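Local coordinates for fatty acid synthase 1, isoform A (Drosophila melanogaster, PDB 6FN6), which probably carries out de novo synthesis of long-chain fatty acids from acetyl-CoA and malonyl-CoA with NADPH, this piece holding its dehydratase, enoylreductase and ketoreductase region, at residues K584-A589 against I916-M921; E568-N573 against R911-I916; A633-V638 against P658-A663. All blocks are in the same frame, centred on the assembly; numbering follows the deposited sequence.

Contact 1: residues K584-A589 against I916-M921; sequences KWIEAA and IPRTYM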
ATOM      1  N   LYS A 584      -5.730  34.517  20.867  1.00 54.98           N
ATOM      2  CA  LYS A 584      -5.751  35.938  21.188  1.00 57.91           C
ATOM      3  C   LYS A 584      -4.755  36.708  20.323  1.00 51.16           C
ATOM      4  O   LYS A 584      -3.777  36.144  19.832  1.00 48.82           O
ATOM      5  CB  LYS A 584      -5.429  36.156  22.672  1.00 69.82           C
ATOM      6  CG  LYS A 584      -6.476  35.609  23.640  1.00 82.07           C
ATOM      7  CD  LYS A 584      -6.145  35.987  25.080  1.00 88.55           C
ATOM      8  CE  LYS A 584      -7.239  35.570  26.055  1.00 93.83           C
ATOM      9  NZ  LYS A 584      -7.278  34.096  26.278  1.00 96.39           N
ATOM     10  N   TRP A 585      -5.019  37.995  20.125  1.00 51.79           N
ATOM     11  CA  TRP A 585      -4.096  38.858  19.400  1.00 49.18           C
ATOM     12  C   TRP A 585      -2.906  39.202  20.287  1.00 48.11           C
ATOM     13  O   TRP A 585      -3.069  39.502  21.470  1.00 49.63           O
ATOM     14  CB  TRP A 585      -4.794  40.134  18.932  1.00 51.86           C
ATOM     15  CG  TRP A 585      -5.794  39.906  17.847  1.00 54.93           C
ATOM     16  CD1 TRP A 585      -7.116  39.607  17.997  1.00 57.42           C
ATOM     17  CD2 TRP A 585      -5.552  39.964  16.436  1.00 55.12           C
ATOM     18  NE1 TRP A 585      -7.713  39.472  16.765  1.00 58.64           N
ATOM     19  CE2 TRP A 585      -6.773  39.686  15.791  1.00 57.26           C
ATOM     20  CE3 TRP A 585      -4.422  40.222  15.657  1.00 55.53           C
ATOM     21  CZ2 TRP A 585      -6.894  39.661  14.403  1.00 57.14           C
ATOM     22  CZ3 TRP A 585      -4.544  40.194  14.281  1.00 56.04           C
ATOM     23  CH2 TRP A 585      -5.769  39.917  13.668  1.00 57.02           C
ATOM     24  N   ILE A 586      -1.713  39.162  19.705  1.00 44.25           N
ATOM     25  CA  ILE A 586      -0.492  39.468  20.435  1.00 42.83           C
ATOM     26  C   ILE A 586       0.239  40.591  19.724  1.00 43.49           C
ATOM     27  O   ILE A 586       0.304  40.616  18.497  1.00 44.57           O
ATOM     28  CB  ILE A 586       0.407  38.226  20.558  1.00 43.98           C
ATOM     29  CG1 ILE A 586      -0.366  37.053  21.173  1.00 47.50           C
ATOM     30  CG2 ILE A 586       1.658  38.547  21.369  1.00 44.36           C
ATOM     31  CD1 ILE A 586      -0.881  37.303  22.576  1.00 48.88           C
ATOM     32  N   GLU A 587       0.800  41.517  20.491  1.00 39.83           N
ATOM     33  CA  GLU A 587       1.562  42.606  19.901  1.00 39.91           C
ATOM     34  C   GLU A 587       2.774  42.019  19.194  1.00 43.45           C
ATOM     35  O   GLU A 587       3.413  41.100  19.707  1.00 45.40           O
ATOM     36  CB  GLU A 587       1.992  43.613  20.965  1.00 36.91           C
ATOM     37  CG  GLU A 587       2.650  44.865  20.411  1.00 35.71           C
ATOM     38  CD  GLU A 587       3.122  45.805  21.506  1.00 38.73           C
ATOM     39  OE1 GLU A 587       3.624  46.899  21.176  1.00 38.93           O
ATOM     40  OE2 GLU A 587       2.994  45.450  22.698  1.00 42.06           O
ATOM     41  N   ALA A 588       3.093  42.553  18.022  1.00 42.71           N
ATOM     42  CA  ALA A 588       4.191  42.022  17.229  1.00 41.53           C
ATOM     43  C   ALA A 588       5.404  42.926  17.332  1.00 39.20           C
ATOM     44  O   ALA A 588       5.286  44.100  17.677  1.00 38.49           O
ATOM     45  CB  ALA A 588       3.769  41.868  15.776  1.00 43.53           C
ATOM     46  N   ALA A 589       6.577  42.372  17.044  1.00 36.98           N
ATOM     47  CA  ALA A 589       7.789  43.172  17.047  1.00 41.71           C
ATOM     48  C   ALA A 589       7.784  44.051  15.808  1.00 46.06           C
ATOM     49  O   ALA A 589       7.175  43.701  14.801  1.00 42.95           O
ATOM     50  CB  ALA A 589       9.020  42.279  17.073  1.00 42.27           C
ATOM     51  N   ILE A 916      -2.627  41.595  23.469  1.00 47.21           N
ATOM     52  CA  ILE A 916      -1.839  41.460  24.680  1.00 48.74           C
ATOM     53  C   ILE A 916      -0.494  42.120  24.405  1.00 46.12           C
ATOM     54  O   ILE A 916       0.203  41.731  23.467  1.00 44.75           O
ATOM     55  CB  ILE A 916      -1.691  39.988  25.096  1.00 52.48           C
ATOM     56  CG1 ILE A 916      -3.066  39.399  25.418  1.00 56.74           C
ATOM     57  CG2 ILE A 916      -0.765  39.860  26.302  1.00 53.79           C
ATOM     58  CD1 ILE A 916      -3.073  37.894  25.592  1.00 57.80           C
ATOM     59  N   PRO A 917      -0.125  43.137  25.206  1.00 37.41           N
ATOM     60  CA  PRO A 917       1.147  43.805  24.923  1.00 35.82           C
ATOM     61  C   PRO A 917       2.335  42.873  25.120  1.00 33.08           C
ATOM     62  O   PRO A 917       2.275  41.956  25.938  1.00 32.66           O
ATOM     63  CB  PRO A 917       1.172  44.962  25.929  1.00 35.94           C
ATOM     64  CG  PRO A 917       0.288  44.523  27.040  1.00 37.53           C
ATOM     65  CD  PRO A 917      -0.784  43.685  26.407  1.00 36.14           C
ATOM     66  N   ARG A 918       3.400  43.107  24.365  1.00 35.97           N
ATOM     67  CA  ARG A 918       4.592  42.280  24.458  1.00 33.84           C
ATOM     68  C   ARG A 918       5.824  43.071  24.050  1.00 33.15           C
ATOM     69  O   ARG A 918       5.832  43.742  23.018  1.00 32.28           O
ATOM     70  CB  ARG A 918       4.447  41.026  23.593  1.00 35.09           C
ATOM     71  CG  ARG A 918       5.697  40.168  23.540  1.00 35.86           C
ATOM     72  CD  ARG A 918       5.403  38.802  22.956  1.00 35.87           C
ATOM     73  NE  ARG A 918       4.529  38.030  23.833  1.00 37.08           N
ATOM     74  CZ  ARG A 918       4.209  36.754  23.647  1.00 38.82           C
ATOM     75  NH1 ARG A 918       4.694  36.085  22.606  1.00 39.83           N
ATOM     76  NH2 ARG A 918       3.403  36.142  24.505  1.00 39.73           N
ATOM     77  N   THR A 919       6.856  43.002  24.884  1.00 34.76           N
ATOM     78  CA  THR A 919       8.081  43.750  24.656  1.00 34.82           C
ATOM     79  C   THR A 919       9.145  42.839  24.068  1.00 31.24           C
ATOM     80  O   THR A 919       9.406  41.755  24.584  1.00 30.84           O
ATOM     81  CB  THR A 919       8.607  44.393  25.962  1.00 37.72           C
ATOM     82  OG1 THR A 919       7.552  45.126  26.598  1.00 40.75           O
ATOM     83  CG2 THR A 919       9.769  45.331  25.682  1.00 34.70           C
ATOM     84  N   TYR A 920       9.746  43.287  22.974  1.00 31.95           N
ATOM     85  CA  TYR A 920      10.801  42.537  22.310  1.00 31.43           C
ATOM     86  C   TYR A 920      12.143  43.239  22.490  1.00 31.01           C
ATOM     87  O   TYR A 920      12.194  44.445  22.723  1.00 30.97           O
ATOM     88  CB  TYR A 920      10.485  42.374  20.824  1.00 31.06           C
ATOM     89  CG  TYR A 920       9.193  41.635  20.544  1.00 33.17           C
ATOM     90  CD1 TYR A 920       7.973  42.300  20.541  1.00 36.12           C
ATOM     91  CD2 TYR A 920       9.194  40.272  20.274  1.00 32.40           C
ATOM     92  CE1 TYR A 920       6.793  41.626  20.283  1.00 37.01           C
ATOM     93  CE2 TYR A 920       8.020  39.593  20.015  1.00 33.64           C
ATOM     94  CZ  TYR A 920       6.824  40.271  20.019  1.00 36.35           C
ATOM     95  OH  TYR A 920       5.657  39.586  19.762  1.00 38.82           O
ATOM     96  N   MET A 921      13.228  42.479  22.396  1.00 37.32           N
ATOM     97  CA  MET A 921      14.559  43.065  22.474  1.00 38.09           C
ATOM     98  C   MET A 921      14.933  43.751  21.162  1.00 39.34           C
ATOM     99  O   MET A 921      14.352  43.480  20.111  1.00 39.92           O
ATOM    100  CB  MET A 921      15.601  42.003  22.825  1.00 35.58           C
ATOM    101  CG  MET A 921      15.453  41.419  24.221  1.00 34.92           C
ATOM    102  SD  MET A 921      15.394  42.681  25.513  1.00 36.37           S
ATOM    103  CE  MET A 921      13.682  42.551  26.018  1.00 36.39           C
TER
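A single parallel beta bridge joins I586, on strand 583-587 of a two-stranded antiparallel sheet, to I916, in the loop that leads to strand 926-930 of the ketoreductase part. Both of its bonds go through I916. I916 N donates to W585 O at 2.9 Å, and I916 O accepts from E587 N. Beyond the bridge, side chains take over. E587 has CG anti to its own N (chi1 -173°) and an extended chain, which carries OE2 to R918 N at 2.9 Å. That bond is nearly straight, at 167°, and uses the anti side of the carboxylate oxygen, with R918 N 27° out of the carboxylate plane. I586 works with two branches. Its CD1 lies beside I916 CB at 3.8 Å, and its CG2 sits over the centre of one face of the R918 guanidinium. The indole of W585 takes no part in the bridge; its NE1 bonds to D873 O. Y920 grips the end of the strand. Its ring receives A589 CB over one face as a CH-pi contact, 3.6 Å from CB to the ring centroid. At the ring edge, Y920 OH donates to E587 O at 2.7 Å, in the carbonyl plane.

Contact 2: residues E568-N573 against R911-I916; sequences EHAYVN and RLINAI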
ATOM      1  N   GLU A 568      -0.451  48.884  17.389  1.00 67.40           N
ATOM      2  CA  GLU A 568      -0.544  49.114  15.952  1.00 71.06           C
ATOM      3  C   GLU A 568      -0.388  47.820  15.155  1.00 62.05           C
ATOM      4  O   GLU A 568      -1.081  47.611  14.159  1.00 64.89           O
ATOM      5  CB  GLU A 568       0.516  50.124  15.511  1.00 89.98           C
ATOM      6  CG  GLU A 568       0.391  50.555  14.057  1.00105.09           C
ATOM      7  CD  GLU A 568       1.429  51.586  13.662  1.00115.77           C
ATOM      8  OE1 GLU A 568       2.360  51.830  14.459  1.00121.13           O
ATOM      9  OE2 GLU A 568       1.314  52.151  12.555  1.00118.35           O
ATOM     10  N   HIS A 569       0.531  46.964  15.593  1.00 54.63           N
ATOM     11  CA  HIS A 569       0.805  45.703  14.910  1.00 53.42           C
ATOM     12  C   HIS A 569       0.643  44.510  15.841  1.00 48.16           C
ATOM     13  O   HIS A 569       1.150  44.509  16.966  1.00 48.09           O
ATOM     14  CB  HIS A 569       2.208  45.707  14.306  1.00 53.56           C
ATOM     15  CG  HIS A 569       2.396  46.726  13.227  1.00 55.67           C
ATOM     16  ND1 HIS A 569       1.540  46.833  12.153  1.00 56.83           N
ATOM     17  CD2 HIS A 569       3.343  47.676  13.051  1.00 57.01           C
ATOM     18  CE1 HIS A 569       1.947  47.810  11.363  1.00 58.03           C
ATOM     19  NE2 HIS A 569       3.038  48.339  11.885  1.00 58.75           N
ATOM     20  N   ALA A 570      -0.057  43.490  15.359  1.00 39.08           N
ATOM     21  CA  ALA A 570      -0.306  42.300  16.155  1.00 36.44           C
ATOM     22  C   ALA A 570      -0.554  41.082  15.279  1.00 36.52           C
ATOM     23  O   ALA A 570      -0.812  41.198  14.080  1.00 35.64           O
ATOM     24  CB  ALA A 570      -1.491  42.529  17.078  1.00 36.48           C
ATOM     25  N   TYR A 571      -0.454  39.908  15.891  1.00 39.93           N
ATOM     26  CA  TYR A 571      -0.761  38.659  15.212  1.00 41.04           C
ATOM     27  C   TYR A 571      -1.578  37.792  16.157  1.00 44.47           C
ATOM     28  O   TYR A 571      -1.656  38.073  17.355  1.00 45.96           O
ATOM     29  CB  TYR A 571       0.518  37.937  14.775  1.00 38.27           C
ATOM     30  CG  TYR A 571       1.334  37.398  15.925  1.00 37.63           C
ATOM     31  CD1 TYR A 571       2.231  38.211  16.608  1.00 38.41           C
ATOM     32  CD2 TYR A 571       1.208  36.078  16.329  1.00 37.70           C
ATOM     33  CE1 TYR A 571       2.979  37.722  17.665  1.00 38.60           C
ATOM     34  CE2 TYR A 571       1.951  35.580  17.382  1.00 39.94           C
ATOM     35  CZ  TYR A 571       2.835  36.407  18.047  1.00 38.46           C
ATOM     36  OH  TYR A 571       3.577  35.914  19.097  1.00 39.25           O
ATOM     37  N   VAL A 572      -2.191  36.745  15.618  1.00 43.93           N
ATOM     38  CA  VAL A 572      -3.004  35.845  16.420  1.00 43.59           C
ATOM     39  C   VAL A 572      -2.158  34.651  16.827  1.00 41.55           C
ATOM     40  O   VAL A 572      -1.364  34.142  16.033  1.00 39.75           O
ATOM     41  CB  VAL A 572      -4.270  35.408  15.660  1.00 41.74           C
ATOM     42  CG1 VAL A 572      -5.079  34.401  16.479  1.00 40.83           C
ATOM     43  CG2 VAL A 572      -5.120  36.621  15.314  1.00 39.06           C
ATOM     44  N   ASN A 573      -2.328  34.210  18.067  1.00 43.51           N
ATOM     45  CA  ASN A 573      -1.580  33.073  18.578  1.00 52.26           C
ATOM     46  C   ASN A 573      -2.455  32.208  19.473  1.00 52.67           C
ATOM     47  O   ASN A 573      -3.289  32.716  20.222  1.00 48.51           O
ATOM     48  CB  ASN A 573      -0.354  33.553  19.356  1.00 60.13           C
ATOM     49  CG  ASN A 573       0.558  32.414  19.770  1.00 66.51           C
ATOM     50  OD1 ASN A 573       0.553  31.345  19.160  1.00 68.39           O
ATOM     51  ND2 ASN A 573       1.343  32.639  20.818  1.00 67.35           N
ATOM     52  N   ARG A 911      -4.789  52.132  12.011  1.00 78.18           N
ATOM     53  CA  ARG A 911      -5.702  51.508  12.964  1.00 75.40           C
ATOM     54  C   ARG A 911      -4.957  50.966  14.169  1.00 67.67           C
ATOM     55  O   ARG A 911      -3.745  50.753  14.134  1.00 61.56           O
ATOM     56  CB  ARG A 911      -6.510  50.367  12.336  1.00 79.99           C
ATOM     57  CG  ARG A 911      -7.682  50.789  11.470  1.00 87.95           C
ATOM     58  CD  ARG A 911      -8.671  49.630  11.353  1.00 94.31           C
ATOM     59  NE  ARG A 911      -9.734  49.866  10.379  1.00104.56           N
ATOM     60  CZ  ARG A 911     -10.812  49.096  10.251  1.00111.26           C
ATOM     61  NH1 ARG A 911     -10.981  48.039  11.038  1.00112.18           N
ATOM     62  NH2 ARG A 911     -11.731  49.383   9.340  1.00114.64           N
ATOM     63  N   LEU A 912      -5.715  50.743  15.235  1.00 73.07           N
ATOM     64  CA  LEU A 912      -5.197  50.125  16.438  1.00 69.73           C
ATOM     65  C   LEU A 912      -6.057  48.910  16.733  1.00 68.68           C
ATOM     66  O   LEU A 912      -7.264  48.917  16.489  1.00 70.97           O
ATOM     67  CB  LEU A 912      -5.224  51.104  17.612  1.00 71.49           C
ATOM     68  CG  LEU A 912      -4.312  52.329  17.512  1.00 73.32           C
ATOM     69  CD1 LEU A 912      -4.585  53.270  18.669  1.00 74.00           C
ATOM     70  CD2 LEU A 912      -2.846  51.929  17.483  1.00 72.45           C
ATOM     71  N   ILE A 913      -5.433  47.864  17.256  1.00 54.04           N
ATOM     72  CA  ILE A 913      -6.144  46.639  17.577  1.00 58.26           C
ATOM     73  C   ILE A 913      -5.781  46.238  18.993  1.00 55.03           C
ATOM     74  O   ILE A 913      -4.642  46.410  19.425  1.00 52.45           O
ATOM     75  CB  ILE A 913      -5.819  45.521  16.563  1.00 65.62           C
ATOM     76  CG1 ILE A 913      -6.660  44.274  16.855  1.00 68.24           C
ATOM     77  CG2 ILE A 913      -4.330  45.191  16.588  1.00 65.10           C
ATOM     78  CD1 ILE A 913      -6.603  43.213  15.761  1.00 69.55           C
ATOM     79  N   ASN A 914      -6.760  45.720  19.724  1.00 71.52           N
ATOM     80  CA  ASN A 914      -6.529  45.305  21.096  1.00 72.20           C
ATOM     81  C   ASN A 914      -5.801  43.968  21.119  1.00 66.89           C
ATOM     82  O   ASN A 914      -6.339  42.941  20.704  1.00 67.16           O
ATOM     83  CB  ASN A 914      -7.852  45.214  21.854  1.00 81.87           C
ATOM     84  CG  ASN A 914      -8.533  46.558  21.995  1.00 87.07           C
ATOM     85  OD1 ASN A 914      -8.250  47.317  22.923  1.00 87.52           O
ATOM     86  ND2 ASN A 914      -9.435  46.866  21.069  1.00 89.02           N
ATOM     87  N   ALA A 915      -4.566  43.996  21.609  1.00 49.32           N
ATOM     88  CA  ALA A 915      -3.744  42.800  21.696  1.00 44.07           C
ATOM     89  C   ALA A 915      -2.994  42.787  23.018  1.00 44.66           C
ATOM     90  O   ALA A 915      -2.762  43.834  23.625  1.00 43.67           O
ATOM     91  CB  ALA A 915      -2.767  42.734  20.530  1.00 43.64           C
ATOM     92  N   ILE A 916      -2.627  41.595  23.469  1.00 47.21           N
ATOM     93  CA  ILE A 916      -1.839  41.460  24.680  1.00 48.74           C
ATOM     94  C   ILE A 916      -0.494  42.120  24.405  1.00 46.12           C
ATOM     95  O   ILE A 916       0.203  41.731  23.467  1.00 44.75           O
ATOM     96  CB  ILE A 916      -1.691  39.988  25.096  1.00 52.48           C
ATOM     97  CG1 ILE A 916      -3.066  39.399  25.418  1.00 56.74           C
ATOM     98  CG2 ILE A 916      -0.765  39.860  26.302  1.00 53.79           C
ATOM     99  CD1 ILE A 916      -3.073  37.894  25.592  1.00 57.80           C
TER
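E568 lays its CG over the centre of one face of the H569 ring, 4.0 Å above the plane, and the same CG comes within 4.1 Å of R911 O across the contact. H569 ND1 makes a weak hydrogen bond to T664 OG1. The rest of the contact is apolar. L912 brings CD2 to the backbone of E568, 3.9 Å from E568 N. A570 points its methyl at the other strand and meets two partners there. A570 CB lies 3.7 Å from A915 CB and 3.9 Å from I913 CG2. With I913 CG1 anti to the backbone N (chi1 -176°), CG2 lies between that N and the carbonyl carbon, and this is the branch that meets A570 CB. No hydrogen bond crosses between the segments. Each strand has its antiparallel partner elsewhere. The indole of W585 packs on V572, I913 and A915 and so is shared by both strands. The arrangement is that of two small antiparallel strand pairs, 565-567 with 913-915 and 570-574 with 583-587, packed together through the apolar side chains of A570, I913 and A915.

Contact 3: residues A633-V638 against P658-A663; sequences AEQDCV and PAKSLA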
ATOM      1  N   ALA A 633       8.399  25.762  13.382  1.00 76.30           N
ATOM      2  CA  ALA A 633       8.274  25.116  14.685  1.00 78.25           C
ATOM      3  C   ALA A 633       8.899  25.986  15.776  1.00 74.70           C
ATOM      4  O   ALA A 633       8.467  25.957  16.929  1.00 70.27           O
ATOM      5  CB  ALA A 633       8.922  23.743  14.660  1.00 84.31           C
ATOM      6  N   GLU A 634       9.929  26.743  15.408  1.00 89.02           N
ATOM      7  CA  GLU A 634      10.575  27.675  16.329  1.00 88.11           C
ATOM      8  C   GLU A 634       9.752  28.949  16.533  1.00 79.03           C
ATOM      9  O   GLU A 634       9.729  29.515  17.625  1.00 75.29           O
ATOM     10  CB  GLU A 634      11.973  28.044  15.821  1.00 93.56           C
ATOM     11  CG  GLU A 634      12.933  26.868  15.700  1.00 97.70           C
ATOM     12  CD  GLU A 634      13.670  26.579  16.997  1.00 98.39           C
ATOM     13  OE1 GLU A 634      13.154  26.953  18.073  1.00 96.87           O
ATOM     14  OE2 GLU A 634      14.765  25.981  16.941  1.00 99.93           O
ATOM     15  N   GLN A 635       9.070  29.388  15.480  1.00 85.91           N
ATOM     16  CA  GLN A 635       8.400  30.687  15.480  1.00 84.03           C
ATOM     17  C   GLN A 635       7.130  30.708  16.330  1.00 81.05           C
ATOM     18  O   GLN A 635       6.525  29.669  16.594  1.00 81.23           O
ATOM     19  CB  GLN A 635       8.050  31.092  14.044  1.00 84.37           C
ATOM     20  CG  GLN A 635       9.236  31.140  13.088  1.00 87.72           C
ATOM     21  CD  GLN A 635      10.097  32.374  13.279  1.00 89.68           C
ATOM     22  OE1 GLN A 635       9.603  33.438  13.652  1.00 89.58           O
ATOM     23  NE2 GLN A 635      11.392  32.236  13.023  1.00 91.97           N
ATOM     24  N   ASP A 636       6.739  31.909  16.752  1.00 68.64           N
ATOM     25  CA  ASP A 636       5.513  32.107  17.522  1.00 67.18           C
ATOM     26  C   ASP A 636       4.346  32.434  16.590  1.00 59.76           C
ATOM     27  O   ASP A 636       3.240  31.924  16.757  1.00 62.55           O
ATOM     28  CB  ASP A 636       5.696  33.230  18.546  1.00 70.18           C
ATOM     29  CG  ASP A 636       6.260  32.735  19.867  1.00 71.45           C
ATOM     30  OD1 ASP A 636       5.973  31.581  20.252  1.00 71.54           O
ATOM     31  OD2 ASP A 636       6.995  33.505  20.520  1.00 71.89           O
ATOM     32  N   CYS A 637       4.611  33.302  15.617  1.00 54.13           N
ATOM     33  CA  CYS A 637       3.613  33.722  14.638  1.00 45.96           C
ATOM     34  C   CYS A 637       3.626  32.789  13.430  1.00 48.77           C
ATOM     35  O   CYS A 637       4.491  32.905  12.565  1.00 49.86           O
ATOM     36  CB  CYS A 637       3.881  35.166  14.202  1.00 42.70           C
ATOM     37  SG  CYS A 637       2.973  35.721  12.739  1.00 38.99           S
ATOM     38  N   VAL A 638       2.687  31.846  13.388  1.00 57.66           N
ATOM     39  CA  VAL A 638       2.666  30.840  12.326  1.00 57.19           C
ATOM     40  C   VAL A 638       1.315  30.733  11.615  1.00 55.79           C
ATOM     41  O   VAL A 638       1.231  30.171  10.526  1.00 59.16           O
ATOM     42  CB  VAL A 638       3.075  29.463  12.886  1.00 55.50           C
ATOM     43  CG1 VAL A 638       4.506  29.500  13.379  1.00 57.25           C
ATOM     44  CG2 VAL A 638       2.143  29.045  14.016  1.00 55.57           C
ATOM     45  N   PRO A 658       3.555  31.011   3.359  1.00 40.39           N
ATOM     46  CA  PRO A 658       3.691  29.811   4.192  1.00 40.38           C
ATOM     47  C   PRO A 658       3.088  29.986   5.578  1.00 39.38           C
ATOM     48  O   PRO A 658       2.600  29.021   6.170  1.00 39.25           O
ATOM     49  CB  PRO A 658       5.207  29.607   4.275  1.00 41.71           C
ATOM     50  CG  PRO A 658       5.793  30.938   4.010  1.00 42.08           C
ATOM     51  CD  PRO A 658       4.860  31.622   3.057  1.00 41.58           C
ATOM     52  N   ALA A 659       3.151  31.205   6.100  1.00 47.24           N
ATOM     53  CA  ALA A 659       2.587  31.504   7.405  1.00 45.22           C
ATOM     54  C   ALA A 659       2.495  33.008   7.611  1.00 44.78           C
ATOM     55  O   ALA A 659       2.918  33.785   6.754  1.00 43.66           O
ATOM     56  CB  ALA A 659       3.429  30.870   8.496  1.00 43.50           C
ATOM     57  N   LYS A 660       1.917  33.398   8.745  1.00 37.69           N
ATOM     58  CA  LYS A 660       2.000  34.764   9.265  1.00 37.62           C
ATOM     59  C   LYS A 660       1.056  35.754   8.582  1.00 36.80           C
ATOM     60  O   LYS A 660       1.265  36.965   8.670  1.00 36.89           O
ATOM     61  CB  LYS A 660       3.439  35.280   9.158  1.00 41.08           C
ATOM     62  CG  LYS A 660       4.466  34.389   9.842  1.00 44.56           C
ATOM     63  CD  LYS A 660       5.889  34.856   9.586  1.00 48.05           C
ATOM     64  CE  LYS A 660       6.893  34.050  10.403  1.00 51.77           C
ATOM     65  NZ  LYS A 660       6.674  34.175  11.874  1.00 54.16           N
ATOM     66  N   SER A 661       0.020  35.258   7.910  1.00 51.74           N
ATOM     67  CA  SER A 661      -0.922  36.144   7.230  1.00 52.12           C
ATOM     68  C   SER A 661      -2.032  36.589   8.175  1.00 50.03           C
ATOM     69  O   SER A 661      -2.732  37.567   7.908  1.00 50.15           O
ATOM     70  CB  SER A 661      -1.534  35.459   6.007  1.00 53.81           C
ATOM     71  OG  SER A 661      -2.675  34.697   6.366  1.00 53.36           O
ATOM     72  N   LEU A 662      -2.180  35.880   9.289  1.00 37.51           N
ATOM     73  CA  LEU A 662      -3.228  36.198  10.244  1.00 36.37           C
ATOM     74  C   LEU A 662      -2.699  37.256  11.203  1.00 37.13           C
ATOM     75  O   LEU A 662      -2.570  37.029  12.407  1.00 37.49           O
ATOM     76  CB  LEU A 662      -3.685  34.947  10.995  1.00 36.04           C
ATOM     77  CG  LEU A 662      -4.940  35.094  11.858  1.00 36.87           C
ATOM     78  CD1 LEU A 662      -6.141  35.526  11.024  1.00 37.31           C
ATOM     79  CD2 LEU A 662      -5.243  33.793  12.580  1.00 39.88           C
ATOM     80  N   ALA A 663      -2.390  38.416  10.635  1.00 40.68           N
ATOM     81  CA  ALA A 663      -1.808  39.523  11.372  1.00 39.13           C
ATOM     82  C   ALA A 663      -2.228  40.831  10.719  1.00 40.20           C
ATOM     83  O   ALA A 663      -2.797  40.831   9.630  1.00 39.93           O
ATOM     84  CB  ALA A 663      -0.294  39.401  11.407  1.00 38.19           C
TER
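A659 opens the contact by turning its methyl toward V638, and A659 CB lies 3.1 Å from V638 O. The backbone here is extended. V638 O also faces K660 N, but at 3.7 Å this is not a hydrogen bond. K660 then takes a left-handed backbone conformation (phi 79°) and sends its side chain back along the other loop. CG lies anti to the carbonyl carbon (chi1 -55°), and the chain stays extended until it bends at the last torsion. The aliphatic part touches first. K660 CG packs against C637 SG at 3.5 Å. The ammonium group follows. K660 NZ donates to C637 O at 2.6 Å, in the carbonyl plane and on a lone pair, with a C=O...NZ angle of 145°. One residue thus meets both the sulfur and the carbonyl of C637. Q635 crosses the lysine at about a right angle, with Q635 OE1 3.5 Å from K660 NZ, too long to count as a bond. An alanine at K660 would remove the donor and the methylene chain, and would probably leave C637 O without this mate and open a gap beside C637 SG. S661 turns away from the first loop, and its OG bonds to E642 O. L662 is the centre of an inverse gamma turn. Y571 of strand 570-574 packs on C637 and A663 and so lies against both loops. The two segments flank an antiparallel hairpin: the loop 633-638 leads to strand 642-646, and strand 652-656 runs out into the loop 658-663. The K660 NZ to C637 O bond joins the two loops that flank this hairpin, within what is probably the substrate-side domain of a medium-chain dehydrogenase/reductase fold, as in related enoylreductases.

How the contacts relate
Contacts 1 and 2 hold neighbouring elements. Strands 570-574 and 583-587 pair with each other. The second segments meet at I916, which takes part in contact 1 alone; the centres are about 8 Å apart. Contact 1 is partly buried and mixes backbone and side-chain hydrogen bonds with apolar packing. Contact 2 is also partly buried, but it joins two strands through the side chains of A570, I913 and A915, with no bond across. Contact 3 lies at the surface, between two loops, and has one hydrogen bond across, from a lysine. It is tied to contact 2 by the probable bond from V572 N to L662 O, and reaches contact 1 where W585 packs on L662 and A663. Along the chain it is nested inside the loops closed by the other two.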